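Local atomic coordinates of putative N-acetylneuraminate lyase ([Ruminococcus] gnavus ATCC 29149, PDB entry 6RB7), a protein that belongs to the dihydrodipicolinate synthetase family of tetrameric beta/alpha-barrel enzymes. Residues A[171-175]-A[199-203]; A[225-229]-A[270-274]. All blocks are in the same frame, centred on the assembly; numbering follows the deposited sequence. Where two conformers were deposited one is given.

In the fold
Interaction 1 (171-175 with 199-203) joins the C-terminal ends of two adjacent barrel strands, 166-171 and 194-199, with the short helix 173-176 and the loop that follow them. Interaction 2 (225-229 with 270-274) lies farther round the barrel, where the loop after strand 219-222 and the start of helix 228-234 meet helix 263-281. Their centres are about 17 Å apart, yet they touch: Gln227 NE2 lies 2.8 Å from Met202 O in a probable hydrogen bond. Both also border the third subunit. A 2-amino-2-hydroxymethyl-propane-1,3-diol molecule, probably from the crystallisation liquor, bonds Glu226 OE2 and Asp225 N in interaction 2. The modelled bicine, bound around Ala260, Gly261 and Lys262, is about 11 Å from the Met229 side chain.

Interaction 1: A[171-175]-A[199-203]; sequences NIPQL and NSSMP
Asn199 pairs with Asn171 in a parallel beta bridge, their CA atoms 4.9 Å apart. The two side chains lie side by side on the same face of the sheet, their amide planes 28° apart. Each has CG anti to the backbone N (chi1 -174° for Asn171), which sends both amides the same way, and Asn171 ND2 donates to Asn199 OD1 at 2.8 Å, nearly straight and within its own amide plane. On its other side, Asn199 ND2 reaches Ser201 OG at 2.9 Å, a hydroxyl also bonded to Asp206, so the amide is fixed at both ends. Ser200 N continues the ladder, donating to Asn171 O at 2.8 Å, while its hydroxyl turns to Tyr170. Ser200 O takes a bond from Gln174 NE2 at 2.9 Å, the donor tilted 27° from the carbonyl plane. Ser201 CB packs on Pro173 CG at 3.8 Å, and Met202 CG lies beside Gln174 NE2. Neighbouring parallel strands that end together, one passing through the N-cap residue Ile172 straight into helix 173-176, the other through a short loop into helix 204-214, are characteristic of the C-terminal rim of a beta/alpha barrel.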
ATOM      1  N   ASN A 171       2.583  15.580  10.144  1.00 11.84           N
ATOM      2  CA  ASN A 171       2.622  14.640   9.001  1.00 10.62           C
ATOM      3  C   ASN A 171       2.476  13.219   9.521  1.00 10.80           C
ATOM      4  O   ASN A 171       3.339  12.762  10.257  1.00 12.37           O
ATOM      5  CB  ASN A 171       3.899  14.829   8.194  1.00 10.25           C
ATOM      6  CG  ASN A 171       3.936  14.000   6.939  1.00 12.83           C
ATOM      7  OD1 ASN A 171       2.934  13.947   6.227  1.00 12.69           O
ATOM      8  ND2 ASN A 171       5.062  13.330   6.675  1.00 12.02           N
ATOM      9  N   ILE A 172       1.388  12.553   9.173  0.50 11.11           N
ATOM     10  CA  ILE A 172       1.116  11.161   9.639  0.50 12.20           C
ATOM     11  C   ILE A 172       0.383  10.414   8.529  0.50 13.16           C
ATOM     12  O   ILE A 172      -0.794  10.079   8.643  0.50 13.67           O
ATOM     13  CB  ILE A 172       0.414  11.192  11.005  0.50 16.10           C
ATOM     14  CG1 ILE A 172       0.228   9.768  11.544  0.50 20.24           C
ATOM     15  CG2 ILE A 172      -0.867  12.011  10.978  0.50 19.47           C
ATOM     16  CD1 ILE A 172       0.318   9.681  13.045  0.50 17.87           C
ATOM     17  N   PRO A 173       1.059  10.171   7.391  1.00 12.01           N
ATOM     18  CA  PRO A 173       0.388   9.647   6.204  1.00 11.97           C
ATOM     19  C   PRO A 173      -0.237   8.279   6.448  1.00 13.14           C
ATOM     20  O   PRO A 173      -1.280   7.980   5.810  1.00 14.75           O
ATOM     21  CB  PRO A 173       1.443   9.605   5.110  1.00 15.25           C
ATOM     22  CG  PRO A 173       2.759   9.703   5.852  1.00 15.50           C
ATOM     23  CD  PRO A 173       2.476  10.462   7.134  1.00 12.48           C
ATOM     24  N   GLN A 174       0.364   7.476   7.311  1.00 14.02           N
ATOM     25  CA  GLN A 174      -0.107   6.096   7.608  1.00 14.91           C
ATOM     26  C   GLN A 174      -1.525   6.109   8.161  1.00 18.34           C
ATOM     27  O   GLN A 174      -2.245   5.112   7.980  1.00 19.61           O
ATOM     28  CB  GLN A 174       0.699   5.444   8.733  1.00 20.85           C
ATOM     29  CG  GLN A 174       2.188   5.382   8.579  1.00 27.17           C
ATOM     30  CD  GLN A 174       2.841   6.545   9.282  1.00 17.73           C
ATOM     31  OE1 GLN A 174       2.643   7.673   8.872  1.00 15.94           O
ATOM     32  NE2 GLN A 174       3.616   6.264  10.326  1.00 14.97           N
ATOM     33  N   LEU A 175      -1.896   7.141   8.903  1.00 14.59           N
ATOM     34  CA  LEU A 175      -3.249   7.251   9.528  1.00 13.92           C
ATOM     35  C   LEU A 175      -4.123   8.228   8.754  1.00 16.54           C
ATOM     36  O   LEU A 175      -5.325   7.943   8.598  1.00 15.72           O
ATOM     37  CB  LEU A 175      -3.149   7.656  10.988  1.00 15.47           C
ATOM     38  CG  LEU A 175      -2.230   6.799  11.858  1.00 17.58           C
ATOM     39  CD1 LEU A 175      -2.325   7.235  13.291  1.00 18.59           C
ATOM     40  CD2 LEU A 175      -2.529   5.312  11.681  1.00 19.79           C
ATOM     41  N   ASN A 199       6.911  15.173  12.360  1.00 10.51           N
ATOM     42  CA  ASN A 199       6.943  14.114  11.325  1.00 11.11           C
ATOM     43  C   ASN A 199       6.773  12.745  11.961  1.00 11.39           C
ATOM     44  O   ASN A 199       7.723  12.263  12.628  1.00 11.33           O
ATOM     45  CB  ASN A 199       8.225  14.132  10.521  1.00 11.82           C
ATOM     46  CG  ASN A 199       8.036  13.224   9.327  1.00 15.01           C
ATOM     47  OD1 ASN A 199       7.166  13.515   8.511  1.00 14.76           O
ATOM     48  ND2 ASN A 199       8.716  12.088   9.285  1.00 11.64           N
ATOM     49  N   SER A 200       5.667  12.075  11.625  1.00 10.51           N
ATOM     50  CA  SER A 200       5.379  10.714  12.147  1.00 11.00           C
ATOM     51  C   SER A 200       5.385   9.666  11.027  1.00 12.20           C
ATOM     52  O   SER A 200       5.150   8.502  11.348  1.00 12.76           O
ATOM     53  CB  SER A 200       4.112  10.651  12.943  1.00 12.41           C
ATOM     54  OG  SER A 200       4.380  11.200  14.248  1.00 14.85           O
ATOM     55  N   SER A 201       5.755  10.028   9.804  1.00 10.73           N
ATOM     56  CA  SER A 201       6.043   9.027   8.770  1.00  9.31           C
ATOM     57  C   SER A 201       7.270   8.241   9.231  1.00 10.15           C
ATOM     58  O   SER A 201       8.065   8.750  10.032  1.00 10.65           O
ATOM     59  CB  SER A 201       6.258   9.664   7.427  1.00 11.67           C
ATOM     60  OG  SER A 201       7.517  10.303   7.351  1.00 12.71           O
ATOM     61  N   MET A 202       7.422   7.022   8.741  1.00 11.54           N
ATOM     62  CA  MET A 202       8.545   6.180   9.210  1.00 12.28           C
ATOM     63  C   MET A 202       9.903   6.532   8.618  1.00 10.78           C
ATOM     64  O   MET A 202      10.909   6.355   9.307  1.00 12.54           O
ATOM     65  CB  MET A 202       8.222   4.702   9.032  1.00 14.39           C
ATOM     66  CG  MET A 202       7.035   4.244   9.854  1.00 13.17           C
ATOM     67  SD  MET A 202       7.111   4.623  11.592  1.00 15.70           S
ATOM     68  CE  MET A 202       8.510   3.609  12.071  1.00 19.59           C
ATOM     69  N   PRO A 203      10.054   6.986   7.355  1.00 11.61           N
ATOM     70  CA  PRO A 203      11.392   7.268   6.852  1.00 10.85           C
ATOM     71  C   PRO A 203      12.022   8.478   7.546  1.00 11.14           C
ATOM     72  O   PRO A 203      11.461   9.569   7.525  1.00 11.69           O
ATOM     73  CB  PRO A 203      11.206   7.519   5.357  1.00 11.00           C
ATOM     74  CG  PRO A 203       9.866   6.870   5.026  1.00 12.84           C
ATOM     75  CD  PRO A 203       9.035   7.069   6.290  1.00 12.14           C
TER

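Interaction 2: A[225-229]-A[270-274]; sequences DEQFM and QYACN
Glu226 and Asn274 bring the two backbones nearest, with CA atoms 5.5 Å apart; at the other end of the contact Met229 CA and Gln270 CA are 7.1 Å apart. Segment 270-274 is a single turn within helix 263-281, whereas 225-229 passes from a short 3-10 segment through Gln227, the N-cap residue, into helix 228-234. No main-chain bond joins the two, and the buried amides of Gln270 and Asn274 make the polar links.

Gln270 does most of this work. With CG anti to the backbone N (chi1 -178°) and a bend at chi2, its chain brings the amide against the turn. Gln270 OE1 accepts from Met229 N at 2.9 Å, nearly along the carbonyl axis, and so takes up an amide N-H in the first turn of helix 228-234. Gln270 NE2 donates in two directions: to a lone pair of Asp225 O at 3.1 Å, and back to Asn274 OD1 within its own helix at 2.9 Å. Asp225 O also receives Phe228 N, so this one carbonyl takes two donors, one from each segment.

In the beta/alpha barrel of this family, the contact ties the loop after strand 219-222 and the helix it leads into to the helical region that follows the barrel.

Asn274 ND2 donates to Glu226 O at 2.9 Å, in the carbonyl plane and on a lone pair; the same nitrogen also bonds Gln208 of the third subunit, so Asn274 links the turn to the tetramer interface. Glu226 CB lies against Asn274 ND2. Beyond the amide of Gln270, the thioether of Met229 crosses its aliphatic part, Met229 SD lying 3.7 Å from Gln270 CB, and Phe228 CB approaches Gln270 OE1 at 3.4 Å while the phenyl ring packs on Leu254 and Ile258 of helix 248-259.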
ATOM      1  N   ASP A 225       8.589   7.338  18.184  1.00 10.38           N
ATOM      2  CA  ASP A 225       9.419   7.312  19.415  1.00 10.57           C
ATOM      3  C   ASP A 225      10.533   6.253  19.280  1.00  9.94           C
ATOM      4  O   ASP A 225      11.635   6.442  19.850  1.00 10.47           O
ATOM      5  CB  ASP A 225       8.543   6.985  20.613  1.00 11.13           C
ATOM      6  CG  ASP A 225       7.356   7.929  20.833  1.00 16.86           C
ATOM      7  OD1 ASP A 225       7.145   8.839  20.008  1.00 15.53           O
ATOM      8  OD2 ASP A 225       6.691   7.778  21.884  1.00 14.73           O
ATOM      9  N   GLU A 226      10.232   5.145  18.610  1.00 10.68           N
ATOM     10  CA  GLU A 226      11.158   4.008  18.427  1.00 10.73           C
ATOM     11  C   GLU A 226      12.380   4.416  17.600  1.00 10.53           C
ATOM     12  O   GLU A 226      13.363   3.688  17.573  1.00 11.57           O
ATOM     13  CB  GLU A 226      10.425   2.884  17.689  1.00 14.42           C
ATOM     14  CG  GLU A 226       9.217   2.321  18.439  1.00 17.64           C
ATOM     15  CD  GLU A 226       7.876   3.026  18.188  1.00 15.21           C
ATOM     16  OE1 GLU A 226       7.823   4.189  17.668  1.00 13.83           O
ATOM     17  OE2 GLU A 226       6.817   2.380  18.461  1.00 18.70           O
ATOM     18  N   GLN A 227      12.318   5.543  16.934  1.00 10.16           N
ATOM     19  CA  GLN A 227      13.418   6.053  16.061  1.00 10.73           C
ATOM     20  C   GLN A 227      13.980   7.393  16.599  1.00 11.53           C
ATOM     21  O   GLN A 227      14.705   8.070  15.866  1.00 11.94           O
ATOM     22  CB  GLN A 227      12.877   6.208  14.643  1.00 10.44           C
ATOM     23  CG  GLN A 227      12.334   4.918  14.067  1.00  9.77           C
ATOM     24  CD  GLN A 227      11.916   4.986  12.604  1.00 10.88           C
ATOM     25  OE1 GLN A 227      11.926   3.936  11.951  1.00 10.71           O
ATOM     26  NE2 GLN A 227      11.561   6.180  12.066  1.00 10.55           N
ATOM     27  N   PHE A 228      13.667   7.755  17.840  1.00 11.23           N
ATOM     28  CA  PHE A 228      14.035   9.055  18.452  1.00 11.16           C
ATOM     29  C   PHE A 228      15.475   9.451  18.098  1.00 11.68           C
ATOM     30  O   PHE A 228      15.680  10.539  17.503  1.00 10.43           O
ATOM     31  CB  PHE A 228      13.797   8.971  19.958  1.00 10.91           C
ATOM     32  CG  PHE A 228      14.000  10.234  20.741  1.00 10.86           C
ATOM     33  CD1 PHE A 228      15.266  10.738  20.973  1.00 11.12           C
ATOM     34  CD2 PHE A 228      12.911  10.920  21.281  1.00 10.18           C
ATOM     35  CE1 PHE A 228      15.445  11.888  21.737  1.00 13.45           C
ATOM     36  CE2 PHE A 228      13.103  12.028  22.076  1.00 12.08           C
ATOM     37  CZ  PHE A 228      14.358  12.542  22.271  1.00 12.14           C
ATOM     38  N   MET A 229      16.447   8.593  18.397  1.00 12.37           N
ATOM     39  CA  MET A 229      17.854   9.007  18.257  1.00 10.91           C
ATOM     40  C   MET A 229      18.208   9.203  16.786  1.00 11.08           C
ATOM     41  O   MET A 229      19.021  10.111  16.467  1.00 12.75           O
ATOM     42  CB  MET A 229      18.812   8.030  18.927  1.00 13.00           C
ATOM     43  CG  MET A 229      18.876   6.700  18.308  1.00 11.91           C
ATOM     44  SD  MET A 229      19.957   5.603  19.312  1.00 15.60           S
ATOM     45  CE  MET A 229      21.552   6.367  19.108  1.00 16.96           C
ATOM     46  N   GLN A 270      17.750   4.040  24.037  1.00 13.01           N
ATOM     47  CA  GLN A 270      16.784   3.820  22.935  1.00 10.91           C
ATOM     48  C   GLN A 270      16.313   2.363  22.952  1.00 10.48           C
ATOM     49  O   GLN A 270      15.077   2.088  22.793  1.00 12.04           O
ATOM     50  CB  GLN A 270      17.399   4.188  21.600  1.00 11.11           C
ATOM     51  CG  GLN A 270      16.424   4.018  20.429  1.00 10.59           C
ATOM     52  CD  GLN A 270      15.480   5.180  20.359  1.00 12.28           C
ATOM     53  OE1 GLN A 270      15.910   6.295  20.002  1.00 13.40           O
ATOM     54  NE2 GLN A 270      14.186   4.952  20.671  1.00 11.49           N
ATOM     55  N   TYR A 271      17.236   1.420  23.116  1.00 10.62           N
ATOM     56  CA  TYR A 271      16.856  -0.009  23.075  1.00 11.96           C
ATOM     57  C   TYR A 271      15.959  -0.353  24.267  1.00 11.97           C
ATOM     58  O   TYR A 271      15.020  -1.115  24.120  1.00 14.15           O
ATOM     59  CB  TYR A 271      18.086  -0.913  22.988  1.00 12.04           C
ATOM     60  CG  TYR A 271      18.632  -1.096  21.604  1.00 11.32           C
ATOM     61  CD1 TYR A 271      18.862  -0.016  20.751  1.00 11.40           C
ATOM     62  CD2 TYR A 271      18.992  -2.339  21.136  1.00 13.25           C
ATOM     63  CE1 TYR A 271      19.394  -0.177  19.492  1.00 12.79           C
ATOM     64  CE2 TYR A 271      19.511  -2.527  19.864  1.00 12.19           C
ATOM     65  CZ  TYR A 271      19.707  -1.444  19.035  1.00 12.71           C
ATOM     66  OH  TYR A 271      20.254  -1.651  17.798  1.00 12.99           O
ATOM     67  N   ALA A 272      16.242   0.215  25.434  1.00 13.60           N
ATOM     68  CA  ALA A 272      15.410  -0.029  26.630  1.00 12.75           C
ATOM     69  C   ALA A 272      14.023   0.580  26.430  1.00 13.80           C
ATOM     70  O   ALA A 272      13.041  -0.105  26.763  1.00 14.62           O
ATOM     71  CB  ALA A 272      16.073   0.559  27.840  1.00 14.78           C
ATOM     72  N   CYS A 273      13.955   1.801  25.912  1.00 13.35           N
ATOM     73  CA  CYS A 273      12.657   2.445  25.613  1.00 12.40           C
ATOM     74  C   CYS A 273      11.888   1.569  24.639  1.00 11.00           C
ATOM     75  O   CYS A 273      10.680   1.342  24.830  1.00 12.40           O
ATOM     76  CB  CYS A 273      12.794   3.849  25.044  1.00 11.16           C
ATOM     77  SG  CYS A 273      13.402   5.013  26.298  1.00 15.60           S
ATOM     78  N   ASN A 274      12.526   1.123  23.558  1.00 11.66           N
ATOM     79  CA  ASN A 274      11.814   0.370  22.514  1.00 11.90           C
ATOM     80  C   ASN A 274      11.282  -0.943  23.107  1.00 12.46           C
ATOM     81  O   ASN A 274      10.099  -1.297  22.793  1.00 14.43           O
ATOM     82  CB  ASN A 274      12.665   0.155  21.270  1.00 12.99           C
ATOM     83  CG  ASN A 274      12.904   1.446  20.518  1.00 12.84           C
ATOM     84  OD1 ASN A 274      12.579   2.530  21.025  1.00 12.93           O
ATOM     85  ND2 ASN A 274      13.434   1.363  19.297  1.00 12.49           N
TER